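Local atomic coordinates of BSU-2 beta-lactamase (Bacillus subtilis, PDB entry 6W5E), a protein that probably hydrolyses beta-lactam antibiotics as a class D beta-lactamase, a serine enzyme of the penicillin-binding protein transpeptidase family. Residues Arg113-Thr116 and Arg122-Ala125; Gly118-Met121 and Trp127-Gln130. All coordinates share one frame; numbering follows the deposited sequence. Where two conformers were deposited one is given.

Interaction 1: Arg113-Thr116 and Arg122-Ala125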
ATOM      1  N   ARG A 113     -21.350  -5.511  -3.933  1.00 17.23           N
ATOM      2  CA  ARG A 113     -21.967  -5.688  -2.627  1.00 15.90           C
ATOM      3  C   ARG A 113     -21.746  -4.397  -1.850  1.00 14.64           C
ATOM      4  O   ARG A 113     -20.893  -3.578  -2.207  1.00 14.28           O
ATOM      5  CB  ARG A 113     -21.329  -6.871  -1.884  1.00 18.94           C
ATOM      6  CG  ARG A 113     -19.866  -6.598  -1.502  1.00 22.47           C
ATOM      7  CD  ARG A 113     -19.214  -7.690  -0.657  1.00 28.66           C
ATOM      8  NE  ARG A 113     -19.041  -8.936  -1.399  1.00 29.62           N
ATOM      9  CZ  ARG A 113     -18.056  -9.808  -1.195  1.00 28.25           C
ATOM     10  NH1 ARG A 113     -17.995 -10.913  -1.924  1.00 28.73           N
ATOM     11  NH2 ARG A 113     -17.132  -9.578  -0.268  1.00 28.40           N
ATOM     12  N   ASP A 114     -22.513  -4.214  -0.780  1.00 13.77           N
ATOM     13  CA  ASP A 114     -22.235  -3.092   0.100  1.00 12.51           C
ATOM     14  C   ASP A 114     -20.836  -3.253   0.673  1.00 12.59           C
ATOM     15  O   ASP A 114     -20.362  -4.370   0.903  1.00 14.44           O
ATOM     16  CB  ASP A 114     -23.236  -3.056   1.254  1.00 14.46           C
ATOM     17  CG  ASP A 114     -24.669  -2.813   0.800  1.00 14.99           C
ATOM     18  OD1 ASP A 114     -24.897  -2.262  -0.300  1.00 15.14           O
ATOM     19  OD2 ASP A 114     -25.580  -3.171   1.574  1.00 15.92           O
ATOM     20  N   HIS A 115     -20.160  -2.124   0.887  1.00 12.28           N
ATOM     21  CA  HIS A 115     -18.788  -2.137   1.374  1.00 11.78           C
ATOM     22  C   HIS A 115     -18.602  -1.156   2.522  1.00 10.65           C
ATOM     23  O   HIS A 115     -19.384  -0.223   2.712  1.00 11.82           O
ATOM     24  CB  HIS A 115     -17.804  -1.831   0.242  1.00 12.36           C
ATOM     25  CG  HIS A 115     -17.328  -3.058  -0.459  1.00 13.23           C
ATOM     26  ND1 HIS A 115     -16.382  -3.898   0.087  1.00 14.01           N
ATOM     27  CD2 HIS A 115     -17.697  -3.614  -1.635  1.00 14.49           C
ATOM     28  CE1 HIS A 115     -16.178  -4.915  -0.732  1.00 15.05           C
ATOM     29  NE2 HIS A 115     -16.966  -4.768  -1.784  1.00 14.44           N
ATOM     30  N   THR A 116     -17.541  -1.398   3.287  1.00 11.53           N
ATOM     31  CA  THR A 116     -17.051  -0.490   4.312  1.00 10.80           C
ATOM     32  C   THR A 116     -15.642  -0.049   3.950  1.00 10.10           C
ATOM     33  O   THR A 116     -15.029  -0.546   3.002  1.00 11.01           O
ATOM     34  CB  THR A 116     -17.034  -1.150   5.695  1.00 11.59           C
ATOM     35  OG1 THR A 116     -16.037  -2.179   5.731  1.00 15.39           O
ATOM     36  CG2 THR A 116     -18.386  -1.742   6.018  1.00 14.39           C
ATOM     37  N   ARG A 122      -9.651  -4.383   1.807  1.00 13.72           N
ATOM     38  CA  ARG A 122      -9.341  -5.805   1.660  1.00 14.00           C
ATOM     39  C   ARG A 122      -9.643  -6.307   0.256  1.00 13.95           C
ATOM     40  O   ARG A 122      -8.870  -7.090  -0.309  1.00 14.92           O
ATOM     41  CB  ARG A 122     -10.124  -6.603   2.706  1.00 15.12           C
ATOM     42  CG  ARG A 122      -9.882  -8.105   2.668  1.00 16.14           C
ATOM     43  CD  ARG A 122     -10.559  -8.798   3.840  1.00 16.08           C
ATOM     44  NE  ARG A 122      -9.947  -8.406   5.106  1.00 16.08           N
ATOM     45  CZ  ARG A 122     -10.521  -8.556   6.294  1.00 15.75           C
ATOM     46  NH1 ARG A 122     -11.732  -9.090   6.381  1.00 18.04           N
ATOM     47  NH2 ARG A 122      -9.889  -8.164   7.390  1.00 15.32           N
ATOM     48  N   GLU A 123     -10.765  -5.877  -0.328  1.00 13.85           N
ATOM     49  CA  GLU A 123     -11.191  -6.342  -1.643  1.00 14.82           C
ATOM     50  C   GLU A 123     -10.812  -5.371  -2.750  1.00 15.15           C
ATOM     51  O   GLU A 123     -11.130  -5.619  -3.914  1.00 17.16           O
ATOM     52  CB  GLU A 123     -12.709  -6.577  -1.674  1.00 14.84           C
ATOM     53  CG  GLU A 123     -13.300  -7.381  -0.503  1.00 15.77           C
ATOM     54  CD  GLU A 123     -12.691  -8.765  -0.331  1.00 19.02           C
ATOM     55  OE1 GLU A 123     -12.151  -9.326  -1.310  1.00 22.28           O
ATOM     56  OE2 GLU A 123     -12.777  -9.301   0.798  1.00 19.90           O
ATOM     57  N   SER A 124     -10.164  -4.259  -2.404  1.00 14.05           N
ATOM     58  CA  SER A 124      -9.787  -3.225  -3.368  0.71 14.01           C
ATOM     59  C   SER A 124     -10.993  -2.719  -4.158  1.00 15.02           C
ATOM     60  O   SER A 124     -10.941  -2.557  -5.378  1.00 15.57           O
ATOM     61  CB  SER A 124      -8.651  -3.677  -4.282  0.71 16.01           C
ATOM     62  OG  SER A 124      -7.780  -2.596  -4.510  0.71 16.02           O
ATOM     63  N   ALA A 125     -12.093  -2.465  -3.447  1.00 14.86           N
ATOM     64  CA  ALA A 125     -13.322  -1.972  -4.075  1.00 13.85           C
ATOM     65  C   ALA A 125     -13.156  -0.481  -4.358  1.00 14.05           C
ATOM     66  O   ALA A 125     -13.437   0.379  -3.514  1.00 14.70           O
ATOM     67  CB  ALA A 125     -14.534  -2.271  -3.201  1.00 13.53           C
TER
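His115 meets Ala125 and Glu123 in two different ways. The Ala125 methyl sits over the centre of one face of the imidazole, a CH-pi contact with CB 3.8 Å from the ring centroid and 10° off the ring normal. Glu123 comes instead to the ring edge, where its CG lies in the ring plane, 3.8 Å from His115 CE1. With CG anti to the carbonyl carbon (chi1 -48°) and the chain bent at chi2, Glu123 crosses the imidazole at about a right angle. Its carboxylate is only loosely approached by Arg113: NH2 stays 4.5 Å from Glu123 OE2, opposite charges that are near but short of a salt bridge.

Both imidazole nitrogens are held from outside the two segments, ND1 by Ser119 OG and NE2 by the carbonyl of Ser110, which fixes the ring rotation and lets it present a flat face to Ala125. On the other partner, Ser124 has positive phi and closes a Schellman motif; its OG hydrogen-bonds Lys214 NZ and a malonate ion, probably from the crystallisation liquor, and more weakly Ser76 OG. Ser124 probably corresponds to the serine of the class D Ser-Xaa-Val motif, here with isoleucine in third place, consistent with an active-site edge. The contact places the turn between helices 117-122 and 126-136, with Ala125 at the N-cap of the second, beside strand 115-116, which pairs antiparallel with strand 98-99.

Interaction 2: Gly118-Met121 and Trp127-Gln130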
ATOM      1  N   GLY A 118     -12.996  -0.702   5.537  1.00 10.07           N
ATOM      2  CA  GLY A 118     -12.099  -1.839   5.680  1.00 10.35           C
ATOM      3  C   GLY A 118     -12.292  -2.914   4.627  1.00 10.78           C
ATOM      4  O   GLY A 118     -11.315  -3.459   4.107  1.00 11.63           O
ATOM      5  N   SER A 119     -13.541  -3.255   4.301  1.00 10.62           N
ATOM      6  CA  SER A 119     -13.729  -4.296   3.299  1.00 10.69           C
ATOM      7  C   SER A 119     -13.282  -3.809   1.937  1.00 10.65           C
ATOM      8  O   SER A 119     -12.749  -4.587   1.140  1.00 11.59           O
ATOM      9  CB  SER A 119     -15.177  -4.787   3.262  1.00 11.95           C
ATOM     10  OG  SER A 119     -16.033  -3.806   2.705  1.00 13.05           O
ATOM     11  N   ALA A 120     -13.481  -2.519   1.659  1.00 10.82           N
ATOM     12  CA  ALA A 120     -13.056  -1.972   0.381  1.00 11.41           C
ATOM     13  C   ALA A 120     -11.545  -1.923   0.276  1.00 11.64           C
ATOM     14  O   ALA A 120     -11.006  -1.995  -0.829  1.00 14.70           O
ATOM     15  CB  ALA A 120     -13.682  -0.606   0.137  1.00 12.31           C
ATOM     16  N   MET A 121     -10.838  -1.817   1.401  1.00 11.46           N
ATOM     17  CA  MET A 121      -9.395  -1.993   1.352  0.56 12.20           C
ATOM     18  C   MET A 121      -9.036  -3.450   1.072  1.00 12.96           C
ATOM     19  O   MET A 121      -8.222  -3.728   0.183  1.00 14.56           O
ATOM     20  CB  MET A 121      -8.732  -1.513   2.637  0.56 13.03           C
ATOM     21  CG  MET A 121      -7.220  -1.623   2.535  0.56 12.42           C
ATOM     22  SD  MET A 121      -6.326  -0.863   3.889  0.56 12.47           S
ATOM     23  CE  MET A 121      -6.540   0.876   3.508  0.56 15.67           C
ATOM     24  N   TRP A 127     -14.725   1.754  -6.095  1.00 13.80           N
ATOM     25  CA  TRP A 127     -15.856   2.683  -6.052  1.00 12.88           C
ATOM     26  C   TRP A 127     -16.058   3.288  -4.664  1.00 11.89           C
ATOM     27  O   TRP A 127     -16.442   4.458  -4.538  1.00 12.61           O
ATOM     28  CB  TRP A 127     -17.135   2.002  -6.547  1.00 15.42           C
ATOM     29  CG  TRP A 127     -17.677   0.873  -5.700  1.00 13.74           C
ATOM     30  CD1 TRP A 127     -17.504  -0.464  -5.914  1.00 14.65           C
ATOM     31  CD2 TRP A 127     -18.529   0.991  -4.550  1.00 14.75           C
ATOM     32  NE1 TRP A 127     -18.181  -1.189  -4.957  1.00 15.15           N
ATOM     33  CE2 TRP A 127     -18.821  -0.321  -4.110  1.00 14.95           C
ATOM     34  CE3 TRP A 127     -19.071   2.075  -3.847  1.00 13.57           C
ATOM     35  CZ2 TRP A 127     -19.629  -0.577  -2.998  1.00 15.34           C
ATOM     36  CZ3 TRP A 127     -19.868   1.819  -2.732  1.00 13.04           C
ATOM     37  CH2 TRP A 127     -20.145   0.503  -2.327  1.00 15.68           C
ATOM     38  N   TYR A 128     -15.812   2.506  -3.613  1.00 12.27           N
ATOM     39  CA  TYR A 128     -15.956   3.030  -2.259  1.00 10.87           C
ATOM     40  C   TYR A 128     -14.972   4.170  -2.024  1.00 10.51           C
ATOM     41  O   TYR A 128     -15.334   5.232  -1.498  1.00 11.08           O
ATOM     42  CB  TYR A 128     -15.721   1.899  -1.246  1.00 11.14           C
ATOM     43  CG  TYR A 128     -15.929   2.343   0.188  1.00 10.21           C
ATOM     44  CD1 TYR A 128     -14.991   3.163   0.831  1.00  9.86           C
ATOM     45  CD2 TYR A 128     -17.062   1.959   0.897  1.00 11.21           C
ATOM     46  CE1 TYR A 128     -15.193   3.607   2.111  1.00 10.48           C
ATOM     47  CE2 TYR A 128     -17.262   2.382   2.199  1.00 10.90           C
ATOM     48  CZ  TYR A 128     -16.319   3.206   2.792  1.00 10.11           C
ATOM     49  OH  TYR A 128     -16.512   3.663   4.067  1.00 10.40           O
ATOM     50  N   TYR A 129     -13.708   3.958  -2.399  1.00 11.55           N
ATOM     51  CA  TYR A 129     -12.683   4.965  -2.157  1.00 10.36           C
ATOM     52  C   TYR A 129     -12.830   6.167  -3.082  1.00 10.38           C
ATOM     53  O   TYR A 129     -12.371   7.260  -2.734  1.00 11.16           O
ATOM     54  CB  TYR A 129     -11.289   4.325  -2.206  1.00 10.81           C
ATOM     55  CG  TYR A 129     -10.946   3.652  -0.888  1.00 10.54           C
ATOM     56  CD1 TYR A 129     -11.560   2.460  -0.503  1.00 11.24           C
ATOM     57  CD2 TYR A 129     -10.063   4.246   0.003  1.00 11.17           C
ATOM     58  CE1 TYR A 129     -11.255   1.861   0.717  1.00 11.35           C
ATOM     59  CE2 TYR A 129      -9.753   3.653   1.211  1.00 11.76           C
ATOM     60  CZ  TYR A 129     -10.363   2.474   1.571  1.00 10.39           C
ATOM     61  OH  TYR A 129     -10.048   1.914   2.786  1.00 11.13           O
ATOM     62  N   GLN A 130     -13.472   5.995  -4.239  1.00 11.30           N
ATOM     63  CA  GLN A 130     -13.805   7.148  -5.070  1.00 11.12           C
ATOM     64  C   GLN A 130     -14.824   8.043  -4.371  1.00 11.45           C
ATOM     65  O   GLN A 130     -14.685   9.272  -4.372  1.00 12.01           O
ATOM     66  CB  GLN A 130     -14.305   6.680  -6.438  1.00 12.57           C
ATOM     67  CG  GLN A 130     -13.194   6.098  -7.297  1.00 12.45           C
ATOM     68  CD  GLN A 130     -13.703   5.520  -8.601  1.00 15.15           C
ATOM     69  OE1 GLN A 130     -14.676   4.766  -8.621  1.00 18.75           O
ATOM     70  NE2 GLN A 130     -13.035   5.857  -9.697  1.00 15.73           N
TER
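Two neighbouring tyrosines reach Ala120 by different first torsions: Tyr128 has CG anti to its backbone nitrogen (chi1 -177°), while Tyr129 has CG anti to its carbonyl carbon (chi1 -82°). Both rings reach toward helix 117-122 at different slants, and Ala120 CB touches the base of Tyr128 and the CD1-CE1 edge of Tyr129. This is the packing of two consecutive helices, 117-122 and 126-136, joined by a tight turn in the helical part of the class D beta-lactamase fold.

The contact centres on the Ala120 methyl. Its CB lies 3.5 Å from Tyr128 CB, and it also meets the Tyr129 ring near the ring plane, with CE1 3.5 Å away. So small a side chain lets the helices come close, CA to CA 6.4 Å between Ala120 and Tyr128. All four touching residues are buried. Tyr128 continues past Ala120 to give its OH to the carbonyl of Asp97, and its ring takes a cation-pi contact from Lys99. Beyond Ala120, the hydroxyl end of Tyr129 reaches Met121, and the side chain also touches Asn82 and Ala83 of helix 81-88. Its phenol OH, hydrogen-bonded to Leu117 O, comes to 3.7 Å from Met121 CB.

In the fold
The four segments interleave along the chain: 113-116, 118-121, 122-125, 127-130, so each segment of interaction 2 starts five residues after its counterpart in interaction 1. Their centres are about 5 Å apart, on the same side of the chain's centre. Interaction 2 packs helices 117-122 and 126-136 together, while interaction 1 sets the turn between them against strand 115-116 and the loop before it. They also touch directly: Ala125 N makes a probable hydrogen bond to Ala120 O, 2.9 Å, and His115 O packs 3.4 Å from Tyr128 CE2. Ser119 bonds His115 and the backbone of Thr116. Strand, turn and both helices thus form one compact unit that carries Ser124 to its place beside Ser76 and Lys214.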